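Local coordinates for spike protein S1 (Bat coronavirus HKU9, PDB 5GYQ), which probably attaches the virion to the host cell membrane by engaging a receptor, and is represented here by its putative receptor-binding domain, at residues 61-67 and 153-159; 20-24 and 124-128. All blocks are in the same frame, centred on the assembly; numbering follows the deposited sequence.

Contact 1 (61-67 and 153-159); sequences YGSVTLD and VITLKPA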
ATOM      1  N   TYR A  61      -5.011 -17.185   3.100  1.00 28.53           N
ATOM      2  CA  TYR A  61      -4.552 -16.445   4.268  1.00 31.51           C
ATOM      3  C   TYR A  61      -5.675 -16.210   5.270  1.00 32.70           C
ATOM      4  O   TYR A  61      -6.853 -16.321   4.933  1.00 32.83           O
ATOM      5  CB  TYR A  61      -3.947 -15.106   3.838  1.00 28.71           C
ATOM      6  CG  TYR A  61      -2.794 -15.255   2.879  1.00 27.45           C
ATOM      7  CD1 TYR A  61      -1.509 -15.500   3.345  1.00 23.25           C
ATOM      8  CD2 TYR A  61      -2.991 -15.163   1.508  1.00 24.77           C
ATOM      9  CE1 TYR A  61      -0.453 -15.642   2.473  1.00 20.85           C
ATOM     10  CE2 TYR A  61      -1.938 -15.305   0.627  1.00 25.53           C
ATOM     11  CZ  TYR A  61      -0.672 -15.543   1.115  1.00 27.78           C
ATOM     12  OH  TYR A  61       0.383 -15.686   0.243  1.00 26.89           O
ATOM     13  N   GLY A  62      -5.298 -15.892   6.506  1.00 35.83           N
ATOM     14  CA  GLY A  62      -6.266 -15.565   7.539  1.00 40.11           C
ATOM     15  C   GLY A  62      -6.976 -14.265   7.220  1.00 35.20           C
ATOM     16  O   GLY A  62      -8.168 -14.112   7.485  1.00 41.77           O
ATOM     17  N   SER A  63      -6.228 -13.328   6.646  1.00 31.85           N
ATOM     18  CA  SER A  63      -6.764 -12.049   6.194  1.00 27.86           C
ATOM     19  C   SER A  63      -5.736 -11.341   5.323  1.00 30.19           C
ATOM     20  O   SER A  63      -4.531 -11.597   5.437  1.00 27.67           O
ATOM     21  CB  SER A  63      -7.146 -11.159   7.379  1.00 38.41           C
ATOM     22  OG  SER A  63      -5.994 -10.574   7.961  1.00 36.92           O
ATOM     23  N   VAL A  64      -6.213 -10.452   4.456  1.00 29.99           N
ATOM     24  CA  VAL A  64      -5.311  -9.687   3.597  1.00 23.27           C
ATOM     25  C   VAL A  64      -5.656  -8.204   3.653  1.00 26.77           C
ATOM     26  O   VAL A  64      -6.809  -7.832   3.516  1.00 27.75           O
ATOM     27  CB  VAL A  64      -5.366 -10.170   2.131  1.00 25.61           C
ATOM     28  CG1 VAL A  64      -4.510  -9.283   1.238  1.00 19.67           C
ATOM     29  CG2 VAL A  64      -4.917 -11.620   2.031  1.00 32.12           C
ATOM     30  N   THR A  65      -4.657  -7.356   3.861  1.00 27.29           N
ATOM     31  CA  THR A  65      -4.887  -5.916   3.883  1.00 26.85           C
ATOM     32  C   THR A  65      -4.133  -5.240   2.748  1.00 26.04           C
ATOM     33  O   THR A  65      -2.959  -5.518   2.526  1.00 22.38           O
ATOM     34  CB  THR A  65      -4.462  -5.300   5.226  1.00 30.60           C
ATOM     35  OG1 THR A  65      -5.149  -5.964   6.293  1.00 38.70           O
ATOM     36  CG2 THR A  65      -4.796  -3.817   5.262  1.00 27.67           C
ATOM     37  N   LEU A  66      -4.816  -4.360   2.023  1.00 15.82           N
ATOM     38  CA  LEU A  66      -4.195  -3.625   0.925  1.00 16.98           C
ATOM     39  C   LEU A  66      -4.127  -2.135   1.224  1.00 15.82           C
ATOM     40  O   LEU A  66      -5.154  -1.468   1.315  1.00 17.92           O
ATOM     41  CB  LEU A  66      -4.966  -3.847  -0.377  1.00 15.71           C
ATOM     42  CG  LEU A  66      -5.246  -5.299  -0.765  1.00 32.18           C
ATOM     43  CD1 LEU A  66      -6.130  -5.360  -2.004  1.00 28.95           C
ATOM     44  CD2 LEU A  66      -3.947  -6.057  -0.987  1.00 18.32           C
ATOM     45  N   ASP A  67      -2.915  -1.614   1.376  1.00 18.04           N
ATOM     46  CA  ASP A  67      -2.739  -0.179   1.561  1.00 16.45           C
ATOM     47  C   ASP A  67      -2.218   0.441   0.278  1.00 15.56           C
ATOM     48  O   ASP A  67      -1.194   0.027  -0.244  1.00 16.54           O
ATOM     49  CB  ASP A  67      -1.787   0.106   2.720  1.00 15.36           C
ATOM     50  CG  ASP A  67      -2.277  -0.484   4.022  1.00 20.02           C
ATOM     51  OD1 ASP A  67      -3.505  -0.628   4.183  1.00 20.93           O
ATOM     52  OD2 ASP A  67      -1.437  -0.803   4.887  1.00 18.12           O
ATOM     53  N   VAL A 153       0.795  -1.964  -0.478  1.00 19.06           N
ATOM     54  CA  VAL A 153       1.354  -2.712   0.634  1.00 14.69           C
ATOM     55  C   VAL A 153       0.383  -3.817   1.002  1.00 21.10           C
ATOM     56  O   VAL A 153      -0.730  -3.553   1.465  1.00 21.81           O
ATOM     57  CB  VAL A 153       1.614  -1.822   1.860  1.00 16.72           C
ATOM     58  CG1 VAL A 153       2.225  -2.641   2.989  1.00 15.26           C
ATOM     59  CG2 VAL A 153       2.518  -0.659   1.486  1.00 12.03           C
ATOM     60  N   ILE A 154       0.802  -5.053   0.771  1.00 19.26           N
ATOM     61  CA  ILE A 154      -0.040  -6.202   1.046  1.00 18.84           C
ATOM     62  C   ILE A 154       0.367  -6.832   2.371  1.00 21.78           C
ATOM     63  O   ILE A 154       1.436  -7.417   2.478  1.00 23.48           O
ATOM     64  CB  ILE A 154       0.050  -7.242  -0.088  1.00 19.76           C
ATOM     65  CG1 ILE A 154      -0.192  -6.564  -1.439  1.00 26.79           C
ATOM     66  CG2 ILE A 154      -0.951  -8.364   0.134  1.00 22.41           C
ATOM     67  CD1 ILE A 154      -0.014  -7.477  -2.633  1.00 27.90           C
ATOM     68  N   THR A 155      -0.482  -6.683   3.384  1.00 17.02           N
ATOM     69  CA  THR A 155      -0.256  -7.294   4.689  1.00 19.07           C
ATOM     70  C   THR A 155      -0.989  -8.623   4.781  1.00 25.69           C
ATOM     71  O   THR A 155      -2.186  -8.697   4.520  1.00 25.14           O
ATOM     72  CB  THR A 155      -0.731  -6.389   5.840  1.00 22.46           C
ATOM     73  OG1 THR A 155      -0.096  -5.110   5.742  1.00 23.26           O
ATOM     74  CG2 THR A 155      -0.397  -7.020   7.185  1.00 27.07           C
ATOM     75  N   LEU A 156      -0.268  -9.669   5.158  1.00 25.00           N
ATOM     76  CA  LEU A 156      -0.840 -11.004   5.214  1.00 24.05           C
ATOM     77  C   LEU A 156      -0.992 -11.490   6.644  1.00 29.52           C
ATOM     78  O   LEU A 156      -0.168 -11.182   7.504  1.00 33.95           O
ATOM     79  CB  LEU A 156       0.034 -11.980   4.430  1.00 22.93           C
ATOM     80  CG  LEU A 156       0.310 -11.592   2.978  1.00 23.24           C
ATOM     81  CD1 LEU A 156       1.387 -12.485   2.394  1.00 23.68           C
ATOM     82  CD2 LEU A 156      -0.969 -11.674   2.159  1.00 23.91           C
ATOM     83  N   LYS A 157      -2.054 -12.246   6.898  1.00 33.75           N
ATOM     84  CA  LYS A 157      -2.169 -12.971   8.158  1.00 31.36           C
ATOM     85  C   LYS A 157      -2.270 -14.463   7.869  1.00 40.16           C
ATOM     86  O   LYS A 157      -2.986 -14.874   6.955  1.00 32.77           O
ATOM     87  CB  LYS A 157      -3.372 -12.485   8.971  1.00 36.15           C
ATOM     88  CG  LYS A 157      -3.001 -11.498  10.074  1.00 49.13           C
ATOM     89  CD  LYS A 157      -4.194 -10.662  10.522  1.00 57.85           C
ATOM     90  CE  LYS A 157      -5.301 -11.515  11.126  1.00 64.95           C
ATOM     91  NZ  LYS A 157      -5.042 -11.854  12.555  1.00 59.85           N
ATOM     92  N   PRO A 158      -1.534 -15.279   8.637  1.00 44.38           N
ATOM     93  CA  PRO A 158      -1.500 -16.726   8.401  1.00 45.06           C
ATOM     94  C   PRO A 158      -2.870 -17.375   8.564  1.00 46.41           C
ATOM     95  O   PRO A 158      -3.676 -16.930   9.383  1.00 40.61           O
ATOM     96  CB  PRO A 158      -0.522 -17.234   9.467  1.00 44.85           C
ATOM     97  CG  PRO A 158      -0.523 -16.186  10.521  1.00 48.01           C
ATOM     98  CD  PRO A 158      -0.713 -14.890   9.796  1.00 37.97           C
ATOM     99  N   ALA A 159      -3.125 -18.412   7.774  1.00 41.65           N
ATOM    100  CA  ALA A 159      -4.376 -19.148   7.859  1.00 44.52           C
ATOM    101  C   ALA A 159      -4.506 -19.802   9.228  1.00 51.29           C
ATOM    102  O   ALA A 159      -3.545 -20.365   9.751  1.00 56.51           O
ATOM    103  CB  ALA A 159      -4.454 -20.191   6.756  1.00 42.79           C
TER
HETATM  104  O   HOH W   1      -4.022  -8.944   6.909  1.00 35.20           O
HETATM  105  O   HOH W   2      -1.457  -3.547   4.261  1.00 20.93           O
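Tyr61 and Leu156 meet face to methyl at one end of this contact. Leu156 CD2 sits 3.8 Å from the centroid of the Tyr61 ring and only 2° off its normal, a CH-pi contact over the centre of the face. The second methyl, Leu156 CD1, reaches the rim at Tyr61 CE1 (3.7 Å). Tyr61 CG stands beside the backbone N (chi1 -58°), and a near-perpendicular chi2 of -84° turns a face to Leu156. Its hydroxyl is hydrogen-bonded to Leu56 O.

Lys157 joins the same end through both its backbone and its aliphatic chain. Its O accepts a short, bent bond from Gly62 N, whose exact length, 2.6 Å, is doubtful. The same O lies near the plane of the Tyr61 ring, at its edge. Lys157 N donates to Ser63 O. The lysine chain passes over Ser63, with CD 3.1 Å from OG, and then leads away.

Val153 closes the other end. It forms an antiparallel hydrogen-bonded pair with Asp67, with Val153 N to Asp67 O at 2.8 Å and Asp67 N to Val153 O at 2.9 Å. Their CB atoms stand 4.0 Å apart. Thr65 and Thr155 form the next hydrogen-bonded pair on the same face.

The strands 63-71 and 146-157 are neighbours in the five-stranded antiparallel sheet of the domain. Val64, Leu66, Ile154 and Leu156 pack side by side on one face. The other carries Ser63, Thr65, Asp67, Val153, Thr155 and Lys157, and a water there joins Ser63 OG, Thr65 OG1 and Thr155 O, the last at 3.0 Å. Asp67 is buried but not idle: Arg24 and Tyr92 hold its carboxylate. The chemistry thus implies a two-sided sheet: one face is apolar, while the other mixes hydroxyls, water and the paired Asp67 with Val153.

Contact 2 (20-24 and 124-128); sequences VVWRR and GGRQS
Arg126 lies flat on the indole of Trp22 in a cation-pi stack. It joins the loop before helix 130-139 to Trp22, just ahead of strand 23-27, which within this chain is an outermost strand of the five-stranded antiparallel sheet in this S1 C-terminal domain. Arg126 CZ is 3.8 Å from the centroid of the six-membered ring of Trp22, and the two planes are 23° apart. The same guanidinium also holds the carbonyl of Trp22. Arg126 NH1 and NH2 each donate to Trp22 O, both at 2.9 Å, so one oxygen takes two bonds. NH1 lies in the carbonyl plane, whereas NH2 stands above it. Trp22 CG is set between its backbone N and carbonyl carbon (chi1 61°), which folds the indole back near its own O. One arginine can therefore cover the ring and bond the backbone together. This double hold fixes the rotation of the guanidinium.

The indole N-H makes only a weak bond, Trp22 NE1 to Gly125 O (3.3 Å). The rings of Tyr92 and Trp22 pack edge-to-face, and Asp67 and Met69 of strand 63-71 also touch the indole.

Away from the stack the contact is looser and bridged by waters. Val20 and Gln127 are buried, yet they touch lightly, with CG2 of Val20 4.0 Å from CG of Gln127. The amide of Gln127 leads away to Tyr90 O and Phe119 O. One water links Val20 O to Gln127 N. A second donates to Val20 O and to Gln127 O, and accepts from Arg126 NH1 at 3.0 Å. Arg24 NE forms a salt bridge with Asp67. At the partly exposed end, Arg24 reaches Gly124 through a water: it accepts from Arg24 NH1 and donates to Gly124 O at 2.6 Å.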
ATOM      1  N   VAL A  20      -0.157  11.114   2.267  1.00 14.04           N
ATOM      2  CA  VAL A  20      -0.727  11.704   3.473  1.00 10.79           C
ATOM      3  C   VAL A  20      -2.154  11.184   3.699  1.00 10.24           C
ATOM      4  O   VAL A  20      -2.616  11.103   4.836  1.00 12.99           O
ATOM      5  CB  VAL A  20      -0.711  13.256   3.417  1.00 13.88           C
ATOM      6  CG1 VAL A  20      -1.629  13.786   2.323  1.00 12.91           C
ATOM      7  CG2 VAL A  20      -1.089  13.844   4.768  1.00 15.70           C
ATOM      8  N   VAL A  21      -2.841  10.800   2.623  1.00 12.50           N
ATOM      9  CA  VAL A  21      -4.173  10.204   2.749  1.00 10.18           C
ATOM     10  C   VAL A  21      -4.255   8.815   2.110  1.00 14.76           C
ATOM     11  O   VAL A  21      -5.181   8.530   1.350  1.00 15.47           O
ATOM     12  CB  VAL A  21      -5.265  11.106   2.126  1.00 15.32           C
ATOM     13  CG1 VAL A  21      -5.560  12.275   3.038  1.00 15.93           C
ATOM     14  CG2 VAL A  21      -4.848  11.596   0.740  1.00 14.25           C
ATOM     15  N   TRP A  22      -3.287   7.957   2.427  1.00 11.99           N
ATOM     16  CA  TRP A  22      -3.256   6.587   1.912  1.00 13.27           C
ATOM     17  C   TRP A  22      -4.530   5.830   2.271  1.00 14.09           C
ATOM     18  O   TRP A  22      -5.148   6.101   3.306  1.00 13.67           O
ATOM     19  CB  TRP A  22      -2.037   5.831   2.450  1.00  7.72           C
ATOM     20  CG  TRP A  22      -1.988   5.689   3.956  1.00 12.61           C
ATOM     21  CD1 TRP A  22      -1.432   6.566   4.843  1.00 11.22           C
ATOM     22  CD2 TRP A  22      -2.495   4.597   4.739  1.00 12.60           C
ATOM     23  NE1 TRP A  22      -1.566   6.093   6.127  1.00 11.82           N
ATOM     24  CE2 TRP A  22      -2.215   4.886   6.090  1.00 12.89           C
ATOM     25  CE3 TRP A  22      -3.155   3.404   4.429  1.00 15.05           C
ATOM     26  CZ2 TRP A  22      -2.576   4.031   7.129  1.00 11.94           C
ATOM     27  CZ3 TRP A  22      -3.514   2.554   5.465  1.00 12.51           C
ATOM     28  CH2 TRP A  22      -3.223   2.872   6.798  1.00 11.15           C
ATOM     29  N   ARG A  23      -4.924   4.879   1.428  1.00 13.27           N
ATOM     30  CA  ARG A  23      -6.191   4.184   1.663  1.00 19.08           C
ATOM     31  C   ARG A  23      -6.024   2.704   1.984  1.00 20.27           C
ATOM     32  O   ARG A  23      -5.169   2.030   1.427  1.00 16.87           O
ATOM     33  CB  ARG A  23      -7.114   4.350   0.456  1.00 20.70           C
ATOM     34  CG  ARG A  23      -7.927   5.633   0.489  1.00 30.74           C
ATOM     35  CD  ARG A  23      -8.083   6.221  -0.900  1.00 44.00           C
ATOM     36  NE  ARG A  23      -9.467   6.561  -1.211  1.00 59.67           N
ATOM     37  CZ  ARG A  23      -9.827   7.359  -2.211  1.00 63.59           C
ATOM     38  NH1 ARG A  23      -8.899   7.909  -2.985  1.00 53.91           N
ATOM     39  NH2 ARG A  23     -11.109   7.617  -2.431  1.00 59.39           N
ATOM     40  N   ARG A  24      -6.862   2.206   2.887  1.00 17.80           N
ATOM     41  CA  ARG A  24      -6.802   0.810   3.301  1.00 16.97           C
ATOM     42  C   ARG A  24      -8.038   0.036   2.863  1.00 20.63           C
ATOM     43  O   ARG A  24      -9.156   0.539   2.942  1.00 14.56           O
ATOM     44  CB  ARG A  24      -6.636   0.713   4.821  1.00 19.43           C
ATOM     45  CG  ARG A  24      -6.861  -0.683   5.397  1.00 18.95           C
ATOM     46  CD  ARG A  24      -6.220  -0.814   6.768  1.00 20.57           C
ATOM     47  NE  ARG A  24      -4.762  -0.758   6.679  1.00 22.60           N
ATOM     48  CZ  ARG A  24      -3.944  -0.780   7.727  1.00 24.19           C
ATOM     49  NH1 ARG A  24      -4.434  -0.854   8.958  1.00 21.31           N
ATOM     50  NH2 ARG A  24      -2.632  -0.724   7.542  1.00 21.56           N
ATOM     51  N   GLY A 124       1.783   1.965  11.198  1.00 18.76           N
ATOM     52  CA  GLY A 124       0.442   1.559  10.817  1.00 18.45           C
ATOM     53  C   GLY A 124      -0.574   2.682  10.935  1.00 19.55           C
ATOM     54  O   GLY A 124      -1.757   2.485  10.670  1.00 17.88           O
ATOM     55  N   GLY A 125      -0.109   3.864  11.327  1.00 14.78           N
ATOM     56  CA  GLY A 125      -0.993   4.996  11.560  1.00 17.81           C
ATOM     57  C   GLY A 125      -1.102   5.961  10.392  1.00 17.23           C
ATOM     58  O   GLY A 125      -0.599   5.698   9.300  1.00 14.77           O
ATOM     59  N   ARG A 126      -1.760   7.090  10.633  1.00 17.08           N
ATOM     60  CA  ARG A 126      -2.009   8.085   9.595  1.00 12.32           C
ATOM     61  C   ARG A 126      -2.227   9.457  10.213  1.00 14.44           C
ATOM     62  O   ARG A 126      -2.497   9.570  11.406  1.00 13.76           O
ATOM     63  CB  ARG A 126      -3.235   7.696   8.762  1.00 14.46           C
ATOM     64  CG  ARG A 126      -4.524   7.618   9.579  1.00 16.46           C
ATOM     65  CD  ARG A 126      -5.772   7.604   8.706  1.00 12.17           C
ATOM     66  NE  ARG A 126      -5.905   6.376   7.925  1.00 11.54           N
ATOM     67  CZ  ARG A 126      -5.577   6.269   6.642  1.00 15.37           C
ATOM     68  NH1 ARG A 126      -5.094   7.318   5.989  1.00 10.99           N
ATOM     69  NH2 ARG A 126      -5.733   5.114   6.010  1.00 15.97           N
ATOM     70  N   GLN A 127      -2.112  10.500   9.398  1.00 10.16           N
ATOM     71  CA  GLN A 127      -2.537  11.824   9.818  1.00 14.41           C
ATOM     72  C   GLN A 127      -4.053  11.803   9.939  1.00 14.83           C
ATOM     73  O   GLN A 127      -4.735  11.256   9.074  1.00 17.72           O
ATOM     74  CB  GLN A 127      -2.083  12.895   8.823  1.00  9.76           C
ATOM     75  CG  GLN A 127      -0.575  12.987   8.651  1.00  8.79           C
ATOM     76  CD  GLN A 127       0.127  13.558   9.870  1.00 13.14           C
ATOM     77  OE1 GLN A 127      -0.508  14.111  10.768  1.00 15.32           O
ATOM     78  NE2 GLN A 127       1.447  13.429   9.903  1.00  7.36           N
ATOM     79  N   SER A 128      -4.580  12.383  11.012  1.00 16.59           N
ATOM     80  CA  SER A 128      -6.018  12.331  11.260  1.00 20.02           C
ATOM     81  C   SER A 128      -6.653  13.720  11.333  1.00 19.31           C
ATOM     82  O   SER A 128      -7.870  13.858  11.209  1.00 24.11           O
ATOM     83  CB  SER A 128      -6.306  11.557  12.550  1.00 20.81           C
ATOM     84  OG  SER A 128      -5.591  12.096  13.649  1.00 31.00           O
TER
HETATM   85  O   HOH W   3      -0.906   9.988   6.856  1.00 12.61           O
HETATM   86  O   HOH W   4      -4.687  10.237   6.616  1.00 19.59           O
HETATM   87  O   HOH W   5      -2.698   0.073  11.036  1.00 26.36           O

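Both contacts reach the same antiparallel sheet, where strands 63-71 and 23-27 are neighbours. Contact 1 pairs two strands inside the sheet and relies on backbone hydrogen bonds and aliphatic packing. Contact 2 fastens an irregular loop to the residues leading into edge strand 23-27 and relies on one arginine, one tryptophan and waters. It buries about half as much surface. Both are partly buried; contact 1 has seven buried residues of fourteen, contact 2 three of nine. Their centres are about 17 Å apart, but they meet directly: Asp67 OD1 of contact 1 forms a 2.8 Å salt bridge with Arg24 NE of contact 2. Along the chain their segments alternate.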